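Local coordinates for glutathione peroxidase-like protein (Trypanosoma brucei, PDB 3DWV) that probably reduces hydroperoxides at the expense of tryparedoxin, as a glutathione-peroxidase-type peroxidase captured here in its oxidized, disulfide-bonded state, at residues Phe80-Phe85 with Ala111-Met116; Ser24-Phe29 with Glu131-Thr136. The protein carries 1 engineered substitution. All coordinates share one frame; numbering follows the deposited sequence.

Overall arrangement
The two contacts lie in one thioredoxin-like domain, with centres about 18 Å apart and nearest atoms about 6 Å apart. Contact 1 lies at strand 81-86, an outermost strand of the mixed sheet; contact 2 sets the N-terminal segment against helix 128-136, which lies over strands 152-155 and 161-165. Along the chain the segments come in the order 24-29, 80-85, 111-116, 131-136, so contact 2 encloses contact 1. They join different parts of the domain: contact 1 an outermost strand with a connecting loop, contact 2 the N-terminal segment with a helix. Both lie away from the disulfide C58-C106.

Contact 1 of 2, residues Phe80-Phe85 with Ala111-Met116; sequences FTVLAF and AEFPIM
V82 and F113 meet methyl to ring: CG1 of V82 sits over the centre of the F113 ring, 3.8 Å from its centroid and 13° off the normal, a CH-pi contact. F113 gets there with CG held between its backbone N and carbonyl carbon (chi1 39°), which stands the ring beside the strand. CB of A111 lies over the opposite face near the rim, while CB of A84 approaches the ring edge, 3.9 Å from CE1 of F113.

On the other side of the strand, F85 receives M116. The methionine chain, bent at chi2 and chi3, lays CG over one face of the ring, 4.0 Å from the F85 centroid, and leaves its sulfur oblique in a more distant Met-aromatic contact. Next to this pair, CD2 of L83 packs on CB of P114 at 3.9 Å.

Between these two faces the backbones are joined at A84, whose N donates to O of P114 (2.9 Å) and whose O accepts from N of M116 (2.8 Å), the second bond being the straighter at 166°. Toward V82 the pairing cannot continue, since the next donor in register would be the nitrogen of P114, which carries no hydrogen; O of V82 is instead buried against CB of F113 and CD of P114 (3.3 Å each), without a polar partner.

Since T81, L83 and F85 bond to strand 49-54 on the other edge, this is a single parallel bridge on the outer edge of strand 81-86, an outermost strand of the thioredoxin-like sheet, with F113 reaching toward helix 64-75.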
loop_
_atom_site.group_PDB
_atom_site.type_symbol
_atom_site.label_atom_id
_atom_site.label_comp_id
_atom_site.label_asym_id
_atom_site.label_seq_id
_atom_site.Cartn_x
_atom_site.Cartn_y
_atom_site.Cartn_z
ATOM N N PHE A 80 -13.046 -3.387 7.543
ATOM C CA PHE A 80 -11.959 -3.340 6.612
ATOM C C PHE A 80 -11.445 -1.928 6.394
ATOM O O PHE A 80 -12.199 -0.953 6.512
ATOM C CB PHE A 80 -12.477 -3.934 5.306
ATOM C CG PHE A 80 -11.520 -3.919 4.120
ATOM C CD1 PHE A 80 -10.415 -4.752 4.060
ATOM C CD2 PHE A 80 -11.783 -3.063 3.055
ATOM C CE1 PHE A 80 -9.591 -4.754 2.951
ATOM C CE2 PHE A 80 -10.988 -3.054 1.945
ATOM C CZ PHE A 80 -9.906 -3.918 1.882
ATOM N N THR A 81 -10.151 -1.759 6.081
ATOM C CA THR A 81 -9.764 -0.404 5.598
ATOM C C THR A 81 -8.714 -0.575 4.508
ATOM O O THR A 81 -8.123 -1.653 4.359
ATOM C CB THR A 81 -9.340 0.565 6.705
ATOM O OG1 THR A 81 -9.308 1.939 6.202
ATOM C CG2 THR A 81 -7.942 0.237 7.219
ATOM N N VAL A 82 -8.540 0.497 3.741
ATOM C CA VAL A 82 -7.441 0.601 2.776
ATOM C C VAL A 82 -6.559 1.741 3.267
ATOM O O VAL A 82 -7.141 2.813 3.578
ATOM C CB VAL A 82 -8.016 0.891 1.381
ATOM C CG1 VAL A 82 -6.906 1.290 0.431
ATOM C CG2 VAL A 82 -8.825 -0.325 0.920
ATOM N N LEU A 83 -5.241 1.566 3.329
ATOM C CA LEU A 83 -4.356 2.664 3.671
ATOM C C LEU A 83 -3.423 2.951 2.499
ATOM O O LEU A 83 -2.914 1.963 1.926
ATOM C CB LEU A 83 -3.461 2.302 4.859
ATOM C CG LEU A 83 -4.184 1.945 6.158
ATOM C CD1 LEU A 83 -3.163 1.643 7.254
ATOM C CD2 LEU A 83 -5.053 3.093 6.660
ATOM N N ALA A 84 -3.164 4.221 2.185
ATOM C CA ALA A 84 -2.301 4.546 1.057
ATOM C C ALA A 84 -1.018 5.263 1.519
ATOM O O ALA A 84 -1.128 6.268 2.186
ATOM C CB ALA A 84 -3.018 5.426 0.019
ATOM N N PHE A 85 0.134 4.721 1.113
ATOM C CA PHE A 85 1.404 5.385 1.365
ATOM C C PHE A 85 1.937 6.011 0.086
ATOM O O PHE A 85 2.313 5.243 -0.827
ATOM C CB PHE A 85 2.467 4.388 1.876
ATOM C CG PHE A 85 2.255 4.005 3.328
ATOM C CD1 PHE A 85 1.401 2.973 3.642
ATOM C CD2 PHE A 85 2.924 4.650 4.364
ATOM C CE1 PHE A 85 1.223 2.562 4.946
ATOM C CE2 PHE A 85 2.745 4.264 5.674
ATOM C CZ PHE A 85 1.886 3.221 5.971
ATOM N N ALA A 111 -8.267 10.564 -2.317
ATOM C CA ALA A 111 -9.059 9.355 -2.149
ATOM C C ALA A 111 -9.999 9.403 -0.937
ATOM O O ALA A 111 -9.922 10.184 0.013
ATOM C CB ALA A 111 -8.118 8.168 -2.013
ATOM N N GLU A 112 -10.952 8.446 -0.922
ATOM C CA GLU A 112 -11.898 8.336 0.179
ATOM C C GLU A 112 -11.290 7.669 1.407
ATOM O O GLU A 112 -11.802 7.801 2.524
ATOM C CB GLU A 112 -13.053 7.501 -0.359
ATOM C CG GLU A 112 -14.116 8.316 -1.084
ATOM C CD GLU A 112 -15.338 7.412 -1.267
ATOM O OE1 GLU A 112 -16.032 7.146 -0.252
ATOM O OE2 GLU A 112 -15.506 6.992 -2.422
ATOM N N PHE A 113 -10.193 6.933 1.183
ATOM C CA PHE A 113 -9.532 6.163 2.257
ATOM C C PHE A 113 -8.355 6.950 2.803
ATOM O O PHE A 113 -7.955 7.918 2.130
ATOM C CB PHE A 113 -9.101 4.793 1.740
ATOM C CG PHE A 113 -8.553 4.727 0.326
ATOM C CD1 PHE A 113 -7.240 5.052 0.063
ATOM C CD2 PHE A 113 -9.294 4.363 -0.768
ATOM C CE1 PHE A 113 -6.654 4.996 -1.191
ATOM C CE2 PHE A 113 -8.766 4.274 -2.035
ATOM C CZ PHE A 113 -7.431 4.625 -2.295
ATOM N N PRO A 114 -7.789 6.622 3.961
ATOM C CA PRO A 114 -6.636 7.346 4.507
ATOM C C PRO A 114 -5.362 7.287 3.677
ATOM O O PRO A 114 -4.939 6.245 3.172
ATOM C CB PRO A 114 -6.364 6.642 5.849
ATOM C CG PRO A 114 -7.749 6.170 6.236
ATOM C CD PRO A 114 -8.270 5.595 4.916
ATOM N N ILE A 115 -4.742 8.481 3.622
ATOM C CA ILE A 115 -3.454 8.609 2.939
ATOM C C ILE A 115 -2.436 9.088 3.970
ATOM O O ILE A 115 -2.671 10.013 4.754
ATOM C CB ILE A 115 -3.475 9.577 1.752
ATOM C CG1 ILE A 115 -4.595 9.265 0.758
ATOM C CG2 ILE A 115 -2.136 9.640 1.042
ATOM C CD1 ILE A 115 -4.999 10.422 -0.114
ATOM N N MET A 116 -1.313 8.408 3.952
ATOM C CA MET A 116 -0.296 8.648 4.975
ATOM C C MET A 116 0.721 9.673 4.482
ATOM O O MET A 116 0.675 10.148 3.335
ATOM C CB MET A 116 0.331 7.316 5.410
ATOM C CG MET A 116 -0.703 6.290 5.902
ATOM S SD MET A 116 -1.460 6.718 7.492
ATOM C CE MET A 116 -3.133 7.141 7.010
#

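Contact 2 of 2, residues Ser24-Phe29 with Glu131-Thr136; sequences SSIFDF and EYMKKT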
loop_
_atom_site.group_PDB
_atom_site.type_symbol
_atom_site.label_atom_id
_atom_site.label_comp_id
_atom_site.label_asym_id
_atom_site.label_seq_id
_atom_site.Cartn_x
_atom_site.Cartn_y
_atom_site.Cartn_z
ATOM N N SER A 24 6.642 -9.129 13.918
ATOM C CA SER A 24 5.694 -10.210 13.732
ATOM C C SER A 24 4.349 -9.704 13.193
ATOM O O SER A 24 3.445 -10.498 12.947
ATOM C CB SER A 24 5.450 -10.940 15.058
ATOM O OG SER A 24 4.775 -10.085 15.978
ATOM N N SER A 25 4.246 -8.372 13.050
ATOM C CA SER A 25 3.048 -7.801 12.424
ATOM C C SER A 25 3.322 -6.367 11.966
ATOM O O SER A 25 4.320 -5.799 12.400
ATOM C CB SER A 25 1.825 -7.807 13.333
ATOM O OG SER A 25 1.747 -6.712 14.201
ATOM N N ILE A 26 2.414 -5.812 11.153
ATOM C CA ILE A 26 2.653 -4.397 10.760
ATOM C C ILE A 26 2.598 -3.446 11.928
ATOM O O ILE A 26 3.068 -2.305 11.893
ATOM C CB ILE A 26 1.585 -3.972 9.729
ATOM C CG1 ILE A 26 0.149 -4.002 10.281
ATOM C CG2 ILE A 26 1.722 -4.783 8.448
ATOM C CD1 ILE A 26 -0.845 -3.318 9.368
ATOM N N PHE A 27 1.963 -3.859 13.017
ATOM C CA PHE A 27 1.682 -2.937 14.142
ATOM C C PHE A 27 2.950 -2.672 14.936
ATOM O O PHE A 27 2.918 -1.913 15.919
ATOM C CB PHE A 27 0.565 -3.502 15.047
ATOM C CG PHE A 27 -0.723 -3.711 14.247
ATOM C CD1 PHE A 27 -1.362 -2.641 13.656
ATOM C CD2 PHE A 27 -1.255 -4.979 14.100
ATOM C CE1 PHE A 27 -2.528 -2.822 12.928
ATOM C CE2 PHE A 27 -2.423 -5.177 13.389
ATOM C CZ PHE A 27 -3.044 -4.098 12.806
ATOM N N ASP A 28 4.044 -3.313 14.544
ATOM C CA ASP A 28 5.345 -3.064 15.151
ATOM C C ASP A 28 6.022 -1.812 14.555
ATOM O O ASP A 28 7.150 -1.536 14.976
ATOM C CB ASP A 28 6.277 -4.282 15.008
ATOM C CG ASP A 28 5.931 -5.471 15.875
ATOM O OD1 ASP A 28 5.544 -5.285 17.047
ATOM O OD2 ASP A 28 6.084 -6.623 15.404
ATOM N N PHE A 29 5.380 -1.136 13.594
ATOM C CA PHE A 29 6.024 -0.107 12.791
ATOM C C PHE A 29 5.387 1.259 12.978
ATOM O O PHE A 29 4.181 1.335 13.221
ATOM C CB PHE A 29 6.029 -0.525 11.296
ATOM C CG PHE A 29 6.775 -1.832 11.090
ATOM C CD1 PHE A 29 8.143 -1.797 10.842
ATOM C CD2 PHE A 29 6.162 -3.086 11.149
ATOM C CE1 PHE A 29 8.887 -2.949 10.682
ATOM C CE2 PHE A 29 6.886 -4.266 10.994
ATOM C CZ PHE A 29 8.276 -4.205 10.776
ATOM N N GLU A 131 9.984 -2.619 4.233
ATOM C CA GLU A 131 11.004 -3.679 4.261
ATOM C C GLU A 131 10.414 -4.937 4.847
ATOM O O GLU A 131 10.669 -6.036 4.297
ATOM C CB GLU A 131 12.245 -3.175 5.012
ATOM C CG GLU A 131 12.809 -2.036 4.105
ATOM C CD GLU A 131 13.357 -2.583 2.804
ATOM O OE1 GLU A 131 14.588 -2.875 2.891
ATOM O OE2 GLU A 131 12.769 -2.761 1.691
ATOM N N TYR A 132 9.620 -4.749 5.895
ATOM C CA TYR A 132 8.948 -5.957 6.427
ATOM C C TYR A 132 7.938 -6.581 5.487
ATOM O O TYR A 132 7.932 -7.816 5.306
ATOM C CB TYR A 132 8.287 -5.537 7.758
ATOM C CG TYR A 132 7.337 -6.588 8.329
ATOM C CD1 TYR A 132 7.793 -7.806 8.847
ATOM C CD2 TYR A 132 5.974 -6.334 8.344
ATOM C CE1 TYR A 132 6.894 -8.739 9.365
ATOM C CE2 TYR A 132 5.072 -7.244 8.839
ATOM C CZ TYR A 132 5.547 -8.442 9.343
ATOM O OH TYR A 132 4.600 -9.319 9.829
ATOM N N MET A 133 6.999 -5.811 4.895
ATOM C CA MET A 133 5.983 -6.417 4.035
ATOM C C MET A 133 6.627 -7.025 2.794
ATOM O O MET A 133 6.245 -8.119 2.349
ATOM C CB MET A 133 4.950 -5.343 3.618
ATOM C CG MET A 133 4.107 -4.867 4.785
ATOM S SD MET A 133 2.739 -3.790 4.278
ATOM C CE MET A 133 3.512 -2.487 3.330
ATOM N N LYS A 134 7.641 -6.335 2.225
ATOM C CA LYS A 134 8.290 -6.829 1.001
ATOM C C LYS A 134 9.042 -8.118 1.219
ATOM O O LYS A 134 9.107 -9.001 0.332
ATOM C CB LYS A 134 9.265 -5.761 0.468
ATOM C CG LYS A 134 8.563 -4.522 -0.109
ATOM C CD LYS A 134 9.501 -3.312 -0.046
ATOM C CE LYS A 134 10.637 -3.407 -1.032
ATOM N NZ LYS A 134 11.554 -2.222 -0.924
ATOM N N LYS A 135 9.667 -8.254 2.409
ATOM C CA LYS A 135 10.412 -9.508 2.567
ATOM C C LYS A 135 9.420 -10.590 2.977
ATOM O O LYS A 135 9.655 -11.766 2.630
ATOM C CB LYS A 135 11.583 -9.387 3.519
ATOM C CG LYS A 135 11.241 -9.172 4.982
ATOM C CD LYS A 135 12.318 -9.807 5.856
ATOM C CE LYS A 135 12.028 -9.561 7.331
ATOM N NZ LYS A 135 11.855 -8.096 7.559
ATOM N N THR A 136 8.336 -10.218 3.661
ATOM C CA THR A 136 7.344 -11.271 3.979
ATOM C C THR A 136 6.685 -11.796 2.707
ATOM O O THR A 136 6.517 -13.017 2.544
ATOM C CB THR A 136 6.281 -10.756 4.954
ATOM O OG1 THR A 136 6.961 -10.283 6.119
ATOM C CG2 THR A 136 5.342 -11.887 5.371
#
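F29 and Y132 form the tight end of this contact. CZ of F29 presses to 3.3 Å from CB of Y132, and CE2 of F29 comes within 3.5 Å of CD2 of Y132. The two planes are only 26° apart, yet the rings are slid so far, with centroids 5.1 Å apart, that they barely overlap: the outer rim of F29 rests where the tyrosine ring joins its backbone. Y132 carries CG anti to its own backbone N (chi1 170°), which sends the ring out from the helix toward the N-terminal segment. P128 and L129 in the preceding turn of the helix also touch F29.

Toward the hydroxyl end of Y132 the fit relaxes. OH lies 3.4 Å from N of S25, but the angle is too poor for a hydrogen bond, and that N-H points instead, weakly, to D28. CG2 of I26 is 4.2 Å from CE2 of Y132, and its approach to CG of M133 is looser still.

S24 marks the solvent side, where the polar bonds lie inside the segment. OD2 of D28 accepts from N of S24 at 3.0 Å, and OG of S25 accepts from N of F27 in an ST turn; no hydrogen bond crosses to the helix. On the helix, OG1 of T136 lies over one face of the Y132 ring near its rim and bonds to O of Y132 at 2.8 Å.

I26 and M133 both continue onto I155, so an N-terminal 3-10 turn and helix 128-136 pack jointly on the central sheet, on the side away from helix 64-75, as part of the layered alpha-beta-alpha sandwich of the thioredoxin-like fold.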